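Local coordinates for protein alpha-fucosidase GH29 (Fusarium graminearum, PDB 4PSR) that probably removes alpha-linked L-fucose from glycoproteins as a family 29 glycoside hydrolase, its TIM barrel here holding beta-L-fucose, at residues A[33-38]-A[92-97]; A[130-135]-A[149-154]; A[505-510]-A[539-544]; A[515-520]-A[530-535]. All blocks are in the same frame, centred on the assembly; numbering follows the deposited sequence. Where two conformers were deposited one is given.

Interaction 1 (A[33-38]-A[92-97]); sequences WHWGAF and FKPVLK. With FUL (beta-L-fucopyranose), chain M.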
# COMPACT_ATOMS: atom_id res chain seq x y z
N TRP A 33 -6.21 8.63 6.51
CA TRP A 33 -7.05 9.74 6.11
C TRP A 33 -6.26 11.02 5.90
O TRP A 33 -5.53 11.47 6.77
CB TRP A 33 -8.21 9.98 7.12
CG TRP A 33 -7.85 9.86 8.56
CD1 TRP A 33 -7.50 10.86 9.42
CD2 TRP A 33 -7.88 8.67 9.33
NE1 TRP A 33 -7.27 10.35 10.69
CE2 TRP A 33 -7.49 9.00 10.64
CE3 TRP A 33 -8.14 7.34 9.03
CZ2 TRP A 33 -7.38 8.05 11.65
CZ3 TRP A 33 -8.03 6.39 10.04
CH2 TRP A 33 -7.65 6.75 11.32
N HIS A 34 -6.47 11.60 4.72
CA HIS A 34 -5.95 12.92 4.40
C HIS A 34 -6.94 13.97 4.89
O HIS A 34 -7.81 14.41 4.15
CB HIS A 34 -5.75 13.08 2.88
CG HIS A 34 -4.53 12.39 2.33
ND1 HIS A 34 -4.36 11.02 2.32
CD2 HIS A 34 -3.43 12.91 1.73
CE1 HIS A 34 -3.19 10.74 1.74
NE2 HIS A 34 -2.62 11.87 1.37
N TRP A 35 -6.75 14.40 6.13
CA TRP A 35 -7.63 15.38 6.75
C TRP A 35 -6.77 16.38 7.47
O TRP A 35 -5.95 16.01 8.30
CB TRP A 35 -8.56 14.69 7.74
CG TRP A 35 -9.55 15.61 8.42
CD1 TRP A 35 -10.51 16.36 7.84
CD2 TRP A 35 -9.63 15.85 9.82
NE1 TRP A 35 -11.20 17.06 8.80
CE2 TRP A 35 -10.68 16.75 10.03
CE3 TRP A 35 -8.91 15.38 10.92
CZ2 TRP A 35 -11.05 17.19 11.30
CZ3 TRP A 35 -9.29 15.81 12.20
CH2 TRP A 35 -10.34 16.71 12.37
N GLY A 36 -6.94 17.65 7.15
CA GLY A 36 -6.13 18.68 7.79
C GLY A 36 -6.51 20.08 7.34
O GLY A 36 -7.56 20.27 6.77
N ALA A 37 -5.63 21.04 7.59
CA ALA A 37 -5.90 22.41 7.18
C ALA A 37 -5.98 22.52 5.66
O ALA A 37 -6.64 23.41 5.15
CB ALA A 37 -4.84 23.36 7.71
N PHE A 38 -5.37 21.58 4.94
CA PHE A 38 -5.47 21.56 3.48
C PHE A 38 -6.88 21.20 3.03
O PHE A 38 -7.24 21.44 1.87
CB PHE A 38 -4.46 20.58 2.86
CG PHE A 38 -4.47 19.21 3.50
CD1 PHE A 38 -5.46 18.27 3.19
CD2 PHE A 38 -3.50 18.87 4.43
CE1 PHE A 38 -5.48 17.02 3.82
CE2 PHE A 38 -3.51 17.61 5.05
CZ PHE A 38 -4.52 16.71 4.75
N PHE A 92 -9.66 26.13 9.83
CA PHE A 92 -9.63 24.71 10.19
C PHE A 92 -9.82 24.65 11.72
O PHE A 92 -8.91 25.02 12.49
CB PHE A 92 -8.29 24.05 9.80
CG PHE A 92 -8.23 22.60 10.17
CD1 PHE A 92 -9.06 21.69 9.56
CD2 PHE A 92 -7.34 22.16 11.14
CE1 PHE A 92 -9.02 20.32 9.92
CE2 PHE A 92 -7.29 20.81 11.49
CZ PHE A 92 -8.13 19.90 10.88
N LYS A 93 -10.99 24.22 12.14
CA LYS A 93 -11.38 24.28 13.56
C LYS A 93 -12.46 23.25 13.87
O LYS A 93 -13.61 23.60 14.18
CB LYS A 93 -11.83 25.70 13.93
CG LYS A 93 -11.99 25.93 15.43
CD LYS A 93 -12.20 27.40 15.73
CE LYS A 93 -12.52 27.64 17.18
NZ LYS A 93 -12.70 29.09 17.46
N PRO A 94 -12.13 21.96 13.75
CA PRO A 94 -13.12 20.94 14.09
C PRO A 94 -13.46 21.05 15.57
O PRO A 94 -12.61 21.32 16.39
CB PRO A 94 -12.39 19.61 13.80
CG PRO A 94 -10.91 19.97 13.84
CD PRO A 94 -10.86 21.37 13.30
N VAL A 95 -14.74 20.85 15.86
CA VAL A 95 -15.27 20.90 17.22
C VAL A 95 -15.81 19.53 17.61
O VAL A 95 -16.62 18.96 16.90
CB VAL A 95 -16.38 21.94 17.27
CG1 VAL A 95 -17.01 22.00 18.67
CG2 VAL A 95 -15.81 23.29 16.90
N LEU A 96 -15.32 18.98 18.73
CA LEU A 96 -15.75 17.66 19.18
C LEU A 96 -17.26 17.54 19.41
O LEU A 96 -17.90 18.44 19.93
CB LEU A 96 -15.04 17.28 20.48
CG LEU A 96 -13.54 17.08 20.37
CD1 LEU A 96 -12.83 17.02 21.72
CD2 LEU A 96 -13.26 15.81 19.61
N LYS A 97 -17.81 16.39 19.05
CA LYS A 97 -19.19 16.05 19.37
C LYS A 97 -19.49 16.22 20.86
O LYS A 97 -20.54 16.75 21.22
CB LYS A 97 -19.48 14.64 18.88
CG LYS A 97 -20.81 14.03 19.29
CD LYS A 97 -20.53 12.59 19.71
CE LYS A 97 -21.74 11.69 19.77
NZ LYS A 97 -21.27 10.29 20.06
C1 FUL M . 1.31 11.93 -3.20
C2 FUL M . 0.95 13.26 -2.58
O2 FUL M . 1.49 14.37 -3.31
C3 FUL M . -0.56 13.32 -2.58
O3 FUL M . -0.97 14.57 -2.08
C4 FUL M . -1.05 12.19 -1.71
O4 FUL M . -0.63 12.40 -0.37
C5 FUL M . -0.51 10.87 -2.25
C6 FUL M . -0.90 9.68 -1.40
O5 FUL M . 0.91 10.87 -2.37
O1 FUL M . 2.71 11.86 -3.31

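Interaction 2 (A[130-135]-A[149-154]); sequences FSMWDS and LDLVKL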
# COMPACT_ATOMS: atom_id res chain seq x y z
N PHE A 130 1.99 21.95 8.28
CA PHE A 130 1.14 21.96 9.50
C PHE A 130 1.26 20.59 10.16
O PHE A 130 0.79 19.59 9.62
CB PHE A 130 -0.30 22.25 9.05
CG PHE A 130 -1.30 22.49 10.19
CD1 PHE A 130 -1.11 23.54 11.08
CD2 PHE A 130 -2.44 21.71 10.33
CE1 PHE A 130 -2.03 23.79 12.11
CE2 PHE A 130 -3.37 21.99 11.34
CZ PHE A 130 -3.17 23.02 12.21
N SER A 131 1.92 20.56 11.32
CA SER A 131 2.10 19.31 12.08
C SER A 131 0.88 19.11 12.95
O SER A 131 0.57 20.00 13.71
CB SER A 131 3.32 19.39 12.98
OG SER A 131 4.50 19.66 12.25
N MET A 132 0.19 17.97 12.88
CA MET A 132 -1.10 17.84 13.58
C MET A 132 -1.01 17.18 14.96
O MET A 132 -2.06 16.80 15.53
CB MET A 132 -2.13 17.21 12.67
CG MET A 132 -2.62 18.28 11.66
SD MET A 132 -3.91 17.69 10.55
CE MET A 132 -2.91 16.77 9.35
N TRP A 133 0.19 17.13 15.52
CA TRP A 133 0.38 16.77 16.94
C TRP A 133 0.81 18.03 17.71
O TRP A 133 1.05 19.10 17.13
CB TRP A 133 1.40 15.63 17.10
CG TRP A 133 2.78 15.98 16.64
CD1 TRP A 133 3.82 16.39 17.43
CD2 TRP A 133 3.29 15.96 15.29
NE1 TRP A 133 4.93 16.63 16.67
CE2 TRP A 133 4.63 16.40 15.35
CE3 TRP A 133 2.73 15.65 14.04
CZ2 TRP A 133 5.43 16.50 14.21
CZ3 TRP A 133 3.53 15.77 12.90
CH2 TRP A 133 4.87 16.19 13.00
N ASP A 134 0.88 17.93 19.04
CA ASP A 134 1.34 19.01 19.89
C ASP A 134 2.84 19.11 19.73
O ASP A 134 3.59 18.36 20.36
CB ASP A 134 1.00 18.69 21.35
CG ASP A 134 1.20 19.86 22.26
OD1 ASP A 134 1.77 20.87 21.82
OD2 ASP A 134 0.76 19.77 23.43
N SER A 135 3.30 20.02 18.87
CA SER A 135 4.70 20.08 18.45
C SER A 135 5.44 21.27 19.06
O SER A 135 4.94 22.41 19.01
CB SER A 135 4.78 20.16 16.93
OG SER A 135 6.10 20.34 16.48
N LEU A 149 -6.66 21.17 19.74
CA LEU A 149 -6.67 19.72 19.95
C LEU A 149 -5.43 19.10 19.35
O LEU A 149 -4.99 19.49 18.24
CB LEU A 149 -7.87 19.06 19.28
CG LEU A 149 -9.23 19.45 19.85
CD1 LEU A 149 -10.32 18.92 18.97
CD2 LEU A 149 -9.36 18.93 21.28
N ASP A 150 -4.85 18.16 20.07
CA ASP A 150 -3.76 17.34 19.54
C ASP A 150 -4.41 16.22 18.73
O ASP A 150 -4.75 15.14 19.27
CB ASP A 150 -2.88 16.82 20.68
CG ASP A 150 -1.67 16.02 20.19
OD1 ASP A 150 -1.71 15.53 19.06
OD2 ASP A 150 -0.72 15.89 20.98
N LEU A 151 -4.69 16.49 17.45
CA LEU A 151 -5.45 15.57 16.61
C LEU A 151 -4.75 14.24 16.48
O LEU A 151 -5.40 13.19 16.59
CB LEU A 151 -5.74 16.19 15.24
CG LEU A 151 -6.56 17.48 15.31
CD1 LEU A 151 -6.62 18.10 13.91
CD2 LEU A 151 -7.95 17.23 15.87
N VAL A 152 -3.44 14.27 16.26
CA VAL A 152 -2.70 13.02 16.08
C VAL A 152 -2.76 12.13 17.35
O VAL A 152 -2.95 10.93 17.23
CB VAL A 152 -1.29 13.32 15.56
CG1 VAL A 152 -0.39 12.14 15.69
CG2 VAL A 152 -1.38 13.77 14.07
N LYS A 153 -2.61 12.72 18.52
CA LYS A 153 -2.67 11.94 19.76
C LYS A 153 -4.08 11.38 19.99
O LYS A 153 -4.21 10.22 20.39
CB LYS A 153 -2.17 12.75 20.95
CG LYS A 153 -1.93 11.93 22.22
CD LYS A 153 -0.74 10.97 22.14
CE LYS A 153 -0.41 10.45 23.53
NZ LYS A 153 0.54 9.32 23.57
N LEU A 154 -5.11 12.17 19.71
CA LEU A 154 -6.51 11.73 19.82
C LEU A 154 -6.72 10.50 18.91
O LEU A 154 -7.29 9.47 19.33
CB LEU A 154 -7.42 12.87 19.32
CG LEU A 154 -8.77 13.34 19.82
CD1 LEU A 154 -9.04 13.10 21.28
CD2 LEU A 154 -8.80 14.84 19.53

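Interaction 3 (A[505-510]-A[539-544]); sequences AVFSKA and IRSIRV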
# COMPACT_ATOMS: atom_id res chain seq x y z
N ALA A 505 9.74 -23.10 -14.28
CA ALA A 505 9.59 -23.49 -12.88
C ALA A 505 10.93 -24.04 -12.41
O ALA A 505 11.57 -24.83 -13.14
CB ALA A 505 8.47 -24.53 -12.70
N VAL A 506 11.37 -23.63 -11.22
CA VAL A 506 12.63 -24.11 -10.65
C VAL A 506 12.35 -25.02 -9.47
O VAL A 506 11.37 -24.83 -8.77
CB VAL A 506 13.56 -22.95 -10.24
CG1 VAL A 506 14.09 -22.24 -11.49
CG2 VAL A 506 12.85 -21.95 -9.32
N PHE A 507 13.21 -26.03 -9.27
CA PHE A 507 13.00 -27.10 -8.29
C PHE A 507 14.25 -27.39 -7.48
O PHE A 507 15.38 -27.19 -7.94
CB PHE A 507 12.55 -28.37 -9.01
CG PHE A 507 11.23 -28.25 -9.67
CD1 PHE A 507 11.15 -27.85 -11.00
CD2 PHE A 507 10.05 -28.49 -8.97
CE1 PHE A 507 9.94 -27.70 -11.63
CE2 PHE A 507 8.82 -28.34 -9.60
CZ PHE A 507 8.78 -27.94 -10.94
N SER A 508 14.05 -27.89 -6.26
CA SER A 508 15.14 -28.18 -5.33
C SER A 508 15.75 -29.56 -5.53
O SER A 508 16.81 -29.85 -4.98
CB SER A 508 14.66 -28.03 -3.89
OG SER A 508 13.70 -29.04 -3.57
N LYS A 509 15.09 -30.41 -6.31
CA LYS A 509 15.67 -31.70 -6.70
C LYS A 509 15.97 -31.74 -8.17
O LYS A 509 15.41 -30.97 -8.95
CB LYS A 509 14.74 -32.85 -6.31
CG LYS A 509 14.59 -32.96 -4.83
CD LYS A 509 13.75 -34.15 -4.42
CE LYS A 509 13.32 -34.03 -2.96
NZ LYS A 509 14.43 -33.57 -2.07
N ALA A 510 16.86 -32.66 -8.55
CA ALA A 510 17.45 -32.68 -9.89
C ALA A 510 16.50 -33.12 -11.01
O ALA A 510 16.81 -32.95 -12.19
CB ALA A 510 18.70 -33.55 -9.89
N ILE A 539 18.63 -24.48 -6.06
CA ILE A 539 18.02 -24.92 -7.31
C ILE A 539 18.86 -26.03 -7.94
O ILE A 539 20.06 -25.85 -8.13
CB ILE A 539 17.86 -23.74 -8.30
CG1 ILE A 539 16.93 -22.67 -7.70
CG2 ILE A 539 17.33 -24.25 -9.63
CD1 ILE A 539 16.93 -21.39 -8.51
N ARG A 540 18.21 -27.14 -8.28
CA ARG A 540 18.89 -28.27 -8.91
C ARG A 540 18.29 -28.68 -10.25
O ARG A 540 18.84 -29.53 -10.95
CB ARG A 540 18.93 -29.47 -7.95
CG ARG A 540 19.82 -29.29 -6.71
CD ARG A 540 21.30 -29.22 -7.05
NE ARG A 540 21.57 -29.78 -8.38
CZ ARG A 540 21.76 -31.07 -8.63
NH1 ARG A 540 21.98 -31.46 -9.88
NH2 ARG A 540 21.74 -31.97 -7.65
N SER A 541 17.16 -28.10 -10.62
CA SER A 541 16.60 -28.32 -11.94
C SER A 541 15.63 -27.18 -12.30
O SER A 541 15.17 -26.45 -11.42
CB SER A 541 15.92 -29.70 -12.08
OG SER A 541 14.82 -29.87 -11.20
N ILE A 542 15.37 -27.06 -13.59
CA ILE A 542 14.44 -26.06 -14.10
C ILE A 542 13.70 -26.65 -15.28
O ILE A 542 14.30 -27.33 -16.14
CB ILE A 542 15.18 -24.79 -14.51
CG1 ILE A 542 14.20 -23.73 -15.05
CG2 ILE A 542 16.25 -25.08 -15.55
CD1 ILE A 542 14.82 -22.35 -15.17
N ARG A 543 12.39 -26.41 -15.34
CA ARG A 543 11.58 -26.72 -16.50
C ARG A 543 11.20 -25.42 -17.20
O ARG A 543 10.53 -24.55 -16.61
CB ARG A 543 10.33 -27.48 -16.12
CG ARG A 543 9.63 -28.08 -17.33
CD ARG A 543 8.77 -29.26 -16.93
NE ARG A 543 7.98 -28.98 -15.73
CZ ARG A 543 7.59 -29.89 -14.85
NH1 ARG A 543 6.87 -29.52 -13.80
NH2 ARG A 543 7.92 -31.17 -15.00
N VAL A 544 11.63 -25.28 -18.45
CA VAL A 544 11.38 -24.09 -19.25
C VAL A 544 10.24 -24.41 -20.21
O VAL A 544 10.24 -25.44 -20.90
CB VAL A 544 12.65 -23.69 -20.03
CG1 VAL A 544 12.36 -22.49 -20.96
CG2 VAL A 544 13.81 -23.38 -19.09

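Interaction 4 (A[515-520]-A[530-535]); sequences KGVALA and TEAGLK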
# COMPACT_ATOMS: atom_id res chain seq x y z
N LYS A 515 10.66 -29.06 -3.66
CA LYS A 515 10.19 -27.69 -3.51
C LYS A 515 10.36 -26.99 -4.84
O LYS A 515 11.35 -27.21 -5.52
CB LYS A 515 11.01 -26.96 -2.45
CG LYS A 515 11.16 -27.74 -1.15
CD LYS A 515 11.79 -26.88 -0.06
CE LYS A 515 13.26 -26.58 -0.33
NZ LYS A 515 13.82 -25.68 0.72
N GLY A 516 9.41 -26.14 -5.22
CA GLY A 516 9.54 -25.41 -6.46
C GLY A 516 8.88 -24.05 -6.46
O GLY A 516 8.04 -23.75 -5.61
N VAL A 517 9.25 -23.26 -7.46
CA VAL A 517 8.73 -21.92 -7.66
C VAL A 517 8.42 -21.77 -9.14
O VAL A 517 9.30 -21.99 -9.99
CB VAL A 517 9.74 -20.84 -7.23
CG1 VAL A 517 9.20 -19.44 -7.53
CG2 VAL A 517 10.06 -20.98 -5.75
N ALA A 518 7.18 -21.39 -9.47
CA ALA A 518 6.81 -21.02 -10.84
C ALA A 518 7.21 -19.56 -11.13
O ALA A 518 7.13 -18.70 -10.23
CB ALA A 518 5.35 -21.22 -11.05
N LEU A 519 7.68 -19.32 -12.35
CA LEU A 519 8.14 -17.99 -12.79
C LEU A 519 7.47 -17.57 -14.08
O LEU A 519 7.45 -18.30 -15.07
CB LEU A 519 9.66 -17.99 -12.98
CG LEU A 519 10.51 -18.39 -11.77
CD1 LEU A 519 11.98 -18.51 -12.17
CD2 LEU A 519 10.34 -17.41 -10.62
N ALA A 520 6.91 -16.36 -14.09
CA ALA A 520 6.43 -15.76 -15.33
C ALA A 520 7.60 -15.25 -16.16
O ALA A 520 8.76 -15.44 -15.78
CB ALA A 520 5.47 -14.61 -14.99
N THR A 530 14.48 -16.31 -3.04
CA THR A 530 14.52 -16.65 -1.64
C THR A 530 13.15 -16.41 -1.01
O THR A 530 12.62 -17.28 -0.32
CB THR A 530 15.59 -15.82 -0.90
OG1 THR A 530 16.88 -16.14 -1.45
CG2 THR A 530 15.60 -16.12 0.59
N GLU A 531 12.56 -15.24 -1.23
CA GLU A 531 11.26 -14.95 -0.61
C GLU A 531 10.16 -15.88 -1.13
O GLU A 531 9.22 -16.23 -0.40
CB GLU A 531 10.86 -13.49 -0.81
CG GLU A 531 9.72 -13.06 0.15
CD GLU A 531 9.12 -11.72 -0.22
OE1 GLU A 531 8.51 -11.65 -1.30
OE2 GLU A 531 9.27 -10.75 0.55
N ALA A 532 10.27 -16.30 -2.39
CA ALA A 532 9.30 -17.20 -3.02
C ALA A 532 9.42 -18.61 -2.49
O ALA A 532 8.56 -19.44 -2.79
CB ALA A 532 9.48 -17.20 -4.52
N GLY A 533 10.49 -18.89 -1.76
CA GLY A 533 10.64 -20.15 -1.04
C GLY A 533 11.74 -21.07 -1.54
O GLY A 533 11.78 -22.23 -1.11
N LEU A 534 12.62 -20.59 -2.42
CA LEU A 534 13.74 -21.41 -2.88
C LEU A 534 14.96 -20.54 -3.12
O LEU A 534 15.08 -19.86 -4.14
CB LEU A 534 13.37 -22.17 -4.15
CG LEU A 534 14.37 -23.19 -4.71
CD1 LEU A 534 14.73 -24.24 -3.66
CD2 LEU A 534 13.78 -23.87 -5.95
N LYS A 535 15.86 -20.56 -2.15
CA LYS A 535 17.14 -19.91 -2.28
C LYS A 535 17.79 -20.41 -3.56
O LYS A 535 17.78 -21.61 -3.85
CB LYS A 535 18.05 -20.22 -1.08
CG LYS A 535 17.50 -19.72 0.25
CD LYS A 535 18.42 -20.13 1.40
CE LYS A 535 17.89 -19.64 2.74
NZ LYS A 535 18.80 -20.02 3.87

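Interaction 1 (A[33-38]-A[92-97])
Phe-92 turns one face of its ring to the backbone of Gly-36 and Ala-37 and its edge to Trp-35. With CG anti to the backbone N (chi1 179°), the ring reaches across the gap. Gly-36 C lies off-centre above it, Ala-37 N sits over its middle, and Ala-37 CA comes within 3.8 Å of Phe-92 CG. Gly-36 suits its place because any side chain there would run into the Phe-38 ring, while small Ala-37 lets Phe-92 close in, CB to CB at 4.1 Å. Gly-36 CA adds an off-centre CH-pi contact, 4.3 Å from the centroid of the Phe-92 ring. The edge of Phe-92 meets a face of Trp-35 in an edge-to-face pair, with planes at 68° and Trp-35 CE2 3.9 Å from Phe-92 CE1. Next but one, Pro-94 places its CD over the centre of the other face of Phe-92. Its CG touches the far corner of the indole, 3.6 Å from Trp-35 CH2, a compact, rigid ring meeting the indole obliquely.

Leu-151 of helix 151-161 also packs on both Trp-35 and Phe-92. Next to Trp-35 along the chain, His-34 NE2 hydrogen-bonds O4 of the fucose at 2.7 Å, and Asn-342 holds its ND1. No hydrogen bond joins the two segments: they are held by aromatic and aliphatic packing, which sets the loop behind a sugar-binding histidine on a buried apolar bed.

Interaction 2 (A[130-135]-A[149-154])
Met-132 O receives Val-152 N at 3.0 Å, a fairly straight bond (162° at the hydrogen) whose donor stands 38° above the carbonyl plane. Val-152 lies in the first turn of helix 151-161, where backbone N-H groups have no earlier helical carbonyl to bind, so a carbonyl from the neighbouring loop satisfies one of them.

Asp-150, the N-cap, does the same for the next N-H, that of Lys-153. Its CG is anti to the backbone N (chi1 -176°), which swings the carboxylate back toward the helix start, where OD1 accepts Lys-153 N at 3.0 Å from well above the carboxylate plane. The other oxygen, OD2, takes a weak bond from Asp-134 N at 3.2 Å and a second one from His-217 NE2. Aspartate fits here because a short side chain with two acceptors can cap the helix and hold the loop together. The helix end and His-217 would probably stabilise its negative charge, the more usefully as Asp-134 OD2 is 4.8 Å from Asp-150 OD2.

Apolar atoms close the gaps: Met-132 CB touches Val-152 CG2 at 3.8 Å, and Trp-133 CB meets Val-152 CB at 3.9 Å. The indole itself points elsewhere, its NE1 bonded to Glu-213.

The loop following barrel strand 119-125 is thus fastened to the start of helix 151-161, with Val-152 and Trp-133 reaching strands 119-125 and 165-170 on the barrel side and helix 200-218 alongside.

Interaction 3 (A[505-510]-A[539-544])
Phe-507 CE1 stands over one face of the Arg-543 guanidinium, the planes steeply inclined at 74°, with Phe-507 CZ 3.8 Å from Arg-543 NH1. A salt bridge from NH2 to Glu-569 helps to fix that guanidinium. At the other end of the contact Ala-510 CB sits over one face of the Arg-540 guanidinium, 3.9 Å from NH1, while Arg-540 NE is held by Val-572 O.

Between them run two antiparallel strands. Ala-505 and Arg-543 form a hydrogen-bonded pair, Arg-543 N reaching Ala-505 O at 2.8 Å. Phe-507 N binds Ser-541 O, but the return goes two ways: Phe-507 O takes Arg-540 N at 2.9 Å, almost straight (173°), and Ser-541 N weakly. Two residues facing one make a classic beta bulge. Beyond it Ser-541 OG gives a 2.6 Å bond to Lys-509 O, in the carbonyl plane, and has Ala-512 N as a second partner; a small hydroxyl suits a spot so close to the turning backbone.

On the face away from Phe-507, branched aliphatic residues meet: Val-506 CG1 touches Ile-542 CD1 at 3.8 Å and Val-506 CB packs on Ile-539 CG2.

These are the two inner strands of a four-stranded sheet, flanked by 516-519 and 568-571, and the aliphatic face rests on Ile-580 and Ala-550 from strands 579-584 and 548-553 of a second sheet.

Interaction 4 (A[515-520]-A[530-535])
Val-517 carries the apolar part of the contact with both methyls. Its CG1, anti to the backbone N (chi1 177°), meets Ala-532 CB at 3.8 Å, while CG2 lies between Ala-532 and Leu-534, touching Leu-534 CB at 3.9 Å and resting against Ala-532 O. The beta-branched valine is well suited to a strand, and its two branches reach Ala-532 and Leu-534, on either side of Gly-533 in sequence. Alanine, being small, lets that helix end come close to the strand. At the margin, Lys-515 brings only its CE near Leu-534 CD1, at a loose 4.3 Å, so that a residue at the surface still contributes hydrocarbon.

Polar groups are satisfied within the helix end or by outside partners, since no hydrogen bond crosses between the two segments. Gly-533 ends helix 526-532 in a Schellman motif, its N bonded to Thr-530 O at 3.0 Å. Its positive phi of 113° is easily reached by a residue with no CB, and the turn brings Leu-534 round to face the strand. Ala-532 O, left at the helix end, hydrogen-bonds a Tris molecule that probably came from the crystallisation liquor. The ammonium of Lys-515 makes a long, weak ion pair with Glu-538.

Strand 516-519 is an outermost strand of its antiparallel sheet, next to 504-507, and Val-506 of that neighbour touches both Val-517 and Leu-534. The end of helix 526-532 and the turn after it therefore pack against this border of the sheet, while Glu-531, farther out, forms salt bridges with Arg-25 and Arg-297.

The four contacts form two pairs at opposite ends of the molecule. Interactions 1 and 2, with centres about 11 Å apart, come first along the chain: interaction 1 joins the loops after strands 29-33 and 89-90, interaction 2 the loop after 119-125 to the start of helix 151-161. Met-132 and Leu-151 pack on Trp-35, Gly-36 and Phe-92, giving one continuous apolar patch, linked to the fucose through His-34. Interactions 3 and 4 follow, about 10 Å apart between centres, in a sheet where strands 504-507 and 516-519 are neighbours, and interaction 4 falls wholly between the segments of interaction 3. No direct contact links the pairs; nearest atoms of interactions 1 and 3 are about 38 Å apart.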